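Local atomic coordinates of AvrA (Salmonella typhimurium, PDB entry 6BE0), a protein that probably transfers acetyl groups from acetyl-CoA to serine and threonine side chains of target proteins, and binds inositol hexakisphosphate and coenzyme A. Residues D129-D134 and L199-L204; S138-E143 and V205-D210. All blocks are in the same frame, centred on the assembly; numbering follows the deposited sequence.

In the fold
Both contacts lay the chain that follows helix 186-199 against one face of the central mixed sheet, on neighbouring antiparallel strands, 125-133 and 136-143. Interaction 1 uses the loop between helices and is buried, though Phe201 is partly exposed; interaction 2 uses helix 205-212, and all its touching residues are buried. Their chemistry differs accordingly: a cation-pi stack with a bond to a loop carbonyl in the first, a bonded imidazole packed among aliphatic groups in the second. The two merge at His208, whose NE2 lies 2.6 Å from Asp129 OD2, while Arg131 O and Ser138 N, 2.8 Å apart, join the strands. Thus Arg131 holds the loop and His208 the following helix against the same face.

Interaction 1 of 2, residues D129-D134 and L199-L204; sequences DFRVMD and LEFMNL
The guanidinium of Arg131 lies flat on one face of the Phe201 ring, in a cation-pi stack whose planes are only 13° apart; the Met202 sulfur sits at the edge of the same ring, in its plane. The motif joins strand 125-133 of the central sheet to the loop between helices 186-199 and 205-212, within the YopJ acetyltransferase fold. Arg131 CZ stands 3.6 Å from the ring centroid, displaced toward the rim, and between the two side chains the nearest atoms are Arg131 NE and Phe201 CE2, 3.3 Å apart. The arginine chain reaches this position by folding twice, at chi2 and chi3, which lays the flat end over the ring.

The same group also holds the loop backbone. Arg131 NH2 donates to Phe201 O at 3.0 Å, a somewhat bent bond (145° at the hydrogen) whose acceptor is tilted out of the guanidinium plane. Phe201 O accepts a second bond from Leu204 N at 3.1 Å, closing the short 3-10 turn; the two donors come from opposite faces of the carbonyl plane. One residue is therefore held through both ring and carbonyl. Beyond the stack, Phe201 also packs on Ser111 and Arg113 of strand 111-117. Leu204, at the N-cap position of the next helix, brings its CB obliquely to within 3.8 Å of Arg131 NH2.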
loop_
_atom_site.group_PDB
_atom_site.type_symbol
_atom_site.label_atom_id
_atom_site.label_comp_id
_atom_site.label_asym_id
_atom_site.label_seq_id
_atom_site.Cartn_x
_atom_site.Cartn_y
_atom_site.Cartn_z
ATOM N N ASP A 129 4.995 -4.255 6.046
ATOM C CA ASP A 129 6.084 -5.106 5.581
ATOM C C ASP A 129 6.828 -5.698 6.771
ATOM O O ASP A 129 7.208 -4.983 7.700
ATOM C CB ASP A 129 7.051 -4.329 4.688
ATOM C CG ASP A 129 7.956 -5.243 3.873
ATOM O OD1 ASP A 129 7.543 -6.382 3.562
ATOM O OD2 ASP A 129 9.079 -4.820 3.533
ATOM N N PHE A 130 7.026 -7.011 6.722
ATOM C CA PHE A 130 7.643 -7.768 7.808
ATOM C C PHE A 130 8.943 -8.403 7.320
ATOM O O PHE A 130 8.966 -9.080 6.294
ATOM C CB PHE A 130 6.665 -8.832 8.321
ATOM C CG PHE A 130 7.255 -9.776 9.329
ATOM C CD1 PHE A 130 7.137 -9.527 10.686
ATOM C CD2 PHE A 130 7.908 -10.925 8.918
ATOM C CE1 PHE A 130 7.672 -10.402 11.613
ATOM C CE2 PHE A 130 8.444 -11.803 9.838
ATOM C CZ PHE A 130 8.327 -11.541 11.188
ATOM N N ARG A 131 10.022 -8.177 8.062
ATOM C CA ARG A 131 11.348 -8.634 7.655
ATOM C C ARG A 131 12.221 -8.922 8.873
ATOM O O ARG A 131 12.465 -8.028 9.685
ATOM C CB ARG A 131 12.015 -7.578 6.764
ATOM C CG ARG A 131 13.395 -7.951 6.218
ATOM C CD ARG A 131 13.303 -8.661 4.875
ATOM N NE ARG A 131 12.761 -7.801 3.822
ATOM C CZ ARG A 131 13.492 -7.024 3.024
ATOM N NH1 ARG A 131 14.813 -6.980 3.140
ATOM N NH2 ARG A 131 12.896 -6.285 2.098
ATOM N N VAL A 132 12.686 -10.164 9.010
ATOM C CA VAL A 132 13.668 -10.477 10.045
ATOM C C VAL A 132 15.041 -10.364 9.400
ATOM O O VAL A 132 15.271 -10.845 8.289
ATOM C CB VAL A 132 13.470 -11.882 10.694
ATOM C CG1 VAL A 132 11.996 -12.160 10.968
ATOM C CG2 VAL A 132 14.071 -12.990 9.849
ATOM N N MET A 133 15.942 -9.699 10.107
ATOM C CA MET A 133 17.241 -9.338 9.573
ATOM C C MET A 133 18.244 -9.481 10.703
ATOM O O MET A 133 18.046 -8.919 11.779
ATOM C CB MET A 133 17.204 -7.913 9.024
ATOM C CG MET A 133 18.372 -7.526 8.143
ATOM S SD MET A 133 18.080 -5.944 7.326
ATOM C CE MET A 133 16.910 -6.431 6.059
ATOM N N ASP A 134 19.308 -10.241 10.463
ATOM C CA ASP A 134 20.196 -10.673 11.535
ATOM C C ASP A 134 19.351 -11.480 12.525
ATOM O O ASP A 134 18.823 -12.532 12.164
ATOM C CB ASP A 134 20.886 -9.472 12.196
ATOM C CG ASP A 134 21.517 -8.533 11.181
ATOM O OD1 ASP A 134 22.005 -9.024 10.139
ATOM O OD2 ASP A 134 21.520 -7.306 11.419
ATOM N N LEU A 199 8.638 -7.383 -4.828
ATOM C CA LEU A 199 9.459 -7.214 -6.021
ATOM C C LEU A 199 10.664 -6.309 -5.772
ATOM O O LEU A 199 11.697 -6.445 -6.429
ATOM C CB LEU A 199 8.610 -6.650 -7.161
ATOM C CG LEU A 199 7.433 -7.533 -7.580
ATOM C CD1 LEU A 199 6.424 -6.737 -8.392
ATOM C CD2 LEU A 199 7.927 -8.738 -8.366
ATOM N N GLU A 200 10.523 -5.389 -4.821
ATOM C CA GLU A 200 11.588 -4.446 -4.491
ATOM C C GLU A 200 12.299 -4.869 -3.210
ATOM O O GLU A 200 12.747 -4.026 -2.433
ATOM C CB GLU A 200 11.021 -3.033 -4.332
ATOM C CG GLU A 200 10.261 -2.516 -5.547
ATOM C CD GLU A 200 11.165 -2.182 -6.717
ATOM O OE1 GLU A 200 12.394 -2.393 -6.609
ATOM O OE2 GLU A 200 10.643 -1.701 -7.746
ATOM N N PHE A 201 12.396 -6.179 -3.005
ATOM C CA PHE A 201 12.964 -6.740 -1.783
ATOM C C PHE A 201 14.323 -6.135 -1.436
ATOM O O PHE A 201 14.507 -5.600 -0.344
ATOM C CB PHE A 201 13.096 -8.260 -1.915
ATOM C CG PHE A 201 13.598 -8.934 -0.669
ATOM C CD1 PHE A 201 14.958 -9.043 -0.421
ATOM C CD2 PHE A 201 12.711 -9.461 0.255
ATOM C CE1 PHE A 201 15.421 -9.659 0.725
ATOM C CE2 PHE A 201 13.169 -10.078 1.400
ATOM C CZ PHE A 201 14.525 -10.179 1.636
ATOM N N MET A 202 15.271 -6.223 -2.363
ATOM C CA MET A 202 16.622 -5.723 -2.127
ATOM C C MET A 202 16.644 -4.207 -1.931
ATOM O O MET A 202 17.384 -3.695 -1.090
ATOM C CB MET A 202 17.543 -6.107 -3.287
ATOM C CG MET A 202 17.736 -7.607 -3.473
ATOM S SD MET A 202 18.366 -8.458 -2.008
ATOM C CE MET A 202 19.830 -7.497 -1.629
ATOM N N ASN A 203 15.835 -3.492 -2.706
ATOM C CA ASN A 203 15.777 -2.035 -2.609
ATOM C C ASN A 203 15.215 -1.553 -1.274
ATOM O O ASN A 203 15.320 -0.370 -0.943
ATOM C CB ASN A 203 14.933 -1.455 -3.748
ATOM C CG ASN A 203 15.671 -1.425 -5.075
ATOM O OD1 ASN A 203 16.902 -1.446 -5.119
ATOM N ND2 ASN A 203 14.917 -1.362 -6.166
ATOM N N LEU A 204 14.619 -2.469 -0.516
ATOM C CA LEU A 204 13.985 -2.132 0.754
ATOM C C LEU A 204 14.786 -2.628 1.955
ATOM O O LEU A 204 14.329 -2.538 3.094
ATOM C CB LEU A 204 12.572 -2.712 0.797
ATOM C CG LEU A 204 11.594 -2.044 -0.168
ATOM C CD1 LEU A 204 10.347 -2.892 -0.332
ATOM C CD2 LEU A 204 11.240 -0.651 0.325
#

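Interaction 2 of 2, residues S138-E143 and V205-D210; sequences SVILFE and VKIHED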
loop_
_atom_site.group_PDB
_atom_site.type_symbol
_atom_site.label_atom_id
_atom_site.label_comp_id
_atom_site.label_asym_id
_atom_site.label_seq_id
_atom_site.Cartn_x
_atom_site.Cartn_y
_atom_site.Cartn_z
ATOM N N SER A 138 11.855 -6.547 11.976
ATOM C CA SER A 138 11.456 -5.233 11.480
ATOM C C SER A 138 10.009 -5.246 10.997
ATOM O O SER A 138 9.614 -6.100 10.204
ATOM C CB SER A 138 12.380 -4.780 10.347
ATOM O OG SER A 138 11.960 -3.537 9.812
ATOM N N VAL A 139 9.230 -4.289 11.486
ATOM C CA VAL A 139 7.832 -4.146 11.102
ATOM C C VAL A 139 7.580 -2.706 10.677
ATOM O O VAL A 139 7.721 -1.789 11.482
ATOM C CB VAL A 139 6.884 -4.526 12.259
ATOM C CG1 VAL A 139 5.428 -4.405 11.831
ATOM C CG2 VAL A 139 7.182 -5.937 12.743
ATOM N N ILE A 140 7.210 -2.511 9.415
ATOM C CA ILE A 140 6.962 -1.170 8.895
ATOM C C ILE A 140 5.553 -1.047 8.334
ATOM O O ILE A 140 5.185 -1.742 7.388
ATOM C CB ILE A 140 7.981 -0.789 7.806
ATOM C CG1 ILE A 140 9.401 -0.874 8.374
ATOM C CG2 ILE A 140 7.697 0.621 7.283
ATOM C CD1 ILE A 140 10.501 -0.616 7.361
ATOM N N LEU A 141 4.777 -0.147 8.930
ATOM C CA LEU A 141 3.419 0.137 8.486
ATOM C C LEU A 141 3.435 1.273 7.472
ATOM O O LEU A 141 3.889 2.374 7.777
ATOM C CB LEU A 141 2.533 0.498 9.682
ATOM C CG LEU A 141 1.103 0.965 9.388
ATOM C CD1 LEU A 141 0.270 -0.148 8.781
ATOM C CD2 LEU A 141 0.454 1.491 10.659
ATOM N N PHE A 142 2.944 1.001 6.267
ATOM C CA PHE A 142 2.885 2.014 5.221
ATOM C C PHE A 142 1.473 2.564 5.079
ATOM O O PHE A 142 0.523 1.814 4.855
ATOM C CB PHE A 142 3.361 1.442 3.884
ATOM C CG PHE A 142 4.817 1.075 3.868
ATOM C CD1 PHE A 142 5.232 -0.192 4.242
ATOM C CD2 PHE A 142 5.771 1.997 3.480
ATOM C CE1 PHE A 142 6.570 -0.531 4.229
ATOM C CE2 PHE A 142 7.113 1.662 3.464
ATOM C CZ PHE A 142 7.510 0.399 3.838
ATOM N N GLU A 143 1.352 3.880 5.227
ATOM C CA GLU A 143 0.094 4.578 5.006
ATOM C C GLU A 143 0.141 5.263 3.643
ATOM O O GLU A 143 0.958 6.162 3.437
ATOM C CB GLU A 143 -0.155 5.603 6.113
ATOM C CG GLU A 143 -0.452 4.995 7.478
ATOM C CD GLU A 143 -1.787 4.271 7.529
ATOM O OE1 GLU A 143 -2.593 4.428 6.588
ATOM O OE2 GLU A 143 -2.031 3.544 8.515
ATOM N N VAL A 205 15.979 -3.152 1.703
ATOM C CA VAL A 205 16.841 -3.599 2.788
ATOM C C VAL A 205 17.222 -2.424 3.685
ATOM O O VAL A 205 17.186 -2.535 4.909
ATOM C CB VAL A 205 18.123 -4.275 2.255
ATOM C CG1 VAL A 205 19.098 -4.567 3.391
ATOM C CG2 VAL A 205 17.778 -5.559 1.516
ATOM N N LYS A 206 17.582 -1.301 3.072
ATOM C CA LYS A 206 18.099 -0.155 3.815
ATOM C C LYS A 206 17.102 0.402 4.833
ATOM O O LYS A 206 17.472 0.680 5.973
ATOM C CB LYS A 206 18.519 0.961 2.853
ATOM C CG LYS A 206 19.142 2.161 3.557
ATOM C CD LYS A 206 19.822 3.112 2.582
ATOM C CE LYS A 206 20.370 4.345 3.295
ATOM N NZ LYS A 206 21.377 4.003 4.342
ATOM N N ILE A 207 15.846 0.569 4.430
ATOM C CA ILE A 207 14.847 1.149 5.325
ATOM C C ILE A 207 14.556 0.200 6.487
ATOM O O ILE A 207 14.293 0.637 7.607
ATOM C CB ILE A 207 13.530 1.491 4.580
ATOM C CG1 ILE A 207 12.564 2.221 5.518
ATOM C CG2 ILE A 207 12.882 0.236 4.008
ATOM C CD1 ILE A 207 11.389 2.872 4.810
ATOM N N HIS A 208 14.608 -1.100 6.218
ATOM C CA HIS A 208 14.444 -2.102 7.266
ATOM C C HIS A 208 15.659 -2.118 8.183
ATOM O O HIS A 208 15.544 -2.329 9.391
ATOM C CB HIS A 208 14.232 -3.489 6.659
ATOM C CG HIS A 208 12.824 -3.750 6.230
ATOM N ND1 HIS A 208 11.792 -3.913 7.127
ATOM C CD2 HIS A 208 12.276 -3.882 4.998
ATOM C CE1 HIS A 208 10.668 -4.132 6.468
ATOM N NE2 HIS A 208 10.935 -4.119 5.175
ATOM N N GLU A 209 16.826 -1.897 7.592
ATOM C CA GLU A 209 18.077 -1.886 8.332
ATOM C C GLU A 209 18.123 -0.694 9.281
ATOM O O GLU A 209 18.498 -0.828 10.445
ATOM C CB GLU A 209 19.256 -1.850 7.359
ATOM C CG GLU A 209 20.613 -2.104 7.990
ATOM C CD GLU A 209 21.701 -2.305 6.952
ATOM O OE1 GLU A 209 21.419 -2.105 5.750
ATOM O OE2 GLU A 209 22.834 -2.667 7.335
ATOM N N ASP A 210 17.725 0.470 8.778
ATOM C CA ASP A 210 17.724 1.691 9.576
ATOM C C ASP A 210 16.633 1.655 10.643
ATOM O O ASP A 210 16.766 2.277 11.697
ATOM C CB ASP A 210 17.539 2.916 8.676
ATOM C CG ASP A 210 18.798 3.269 7.900
ATOM O OD1 ASP A 210 19.896 2.811 8.286
ATOM O OD2 ASP A 210 18.690 4.017 6.907
#
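Ser138 OG takes part in two hydrogen bonds with helix 205-212, to His208 ND1 at 2.7 Å and to Asn211 ND2, one turn further on. The hydroxyl meets the imidazole at its edge, in the ring plane, and with OG anti to the backbone N (chi1 177°) the serine side chain extends from the strand toward the helix. This is helix-on-sheet packing in the core of the YopJ acetyltransferase domain, with the axes of 138-143 and 205-210 approaching to 8.6 Å at an angle of 110°, so the helix runs across the strand rather than along it.

Ile140, two residues on, supplies the apolar half. Its CD1 sits over one face of the imidazole, 3.8 Å from the ring centroid, in a CH-pi contact displaced toward the ND1 and CE1 rim. The same methyl reaches Ile207 CG1 at 4.0 Å, so it lodges between neighbouring side chains of the helix. On the other face of the ring lies Arg131 of strand 125-133, with its CB 3.7 Å from His208 ND1. The ring is thus sandwiched between aliphatic groups of two adjacent strands.

At the far end of the imidazole, NE2 is hydrogen-bonded to Asp129 OD2. With both nitrogens bonded and both faces packed, rotation of the ring is restricted in a site where unmet polarity would be costly. The carboxylate at NE2 would be expected to raise the basicity of the imidazole, an effect that burial of the contact would probably strengthen.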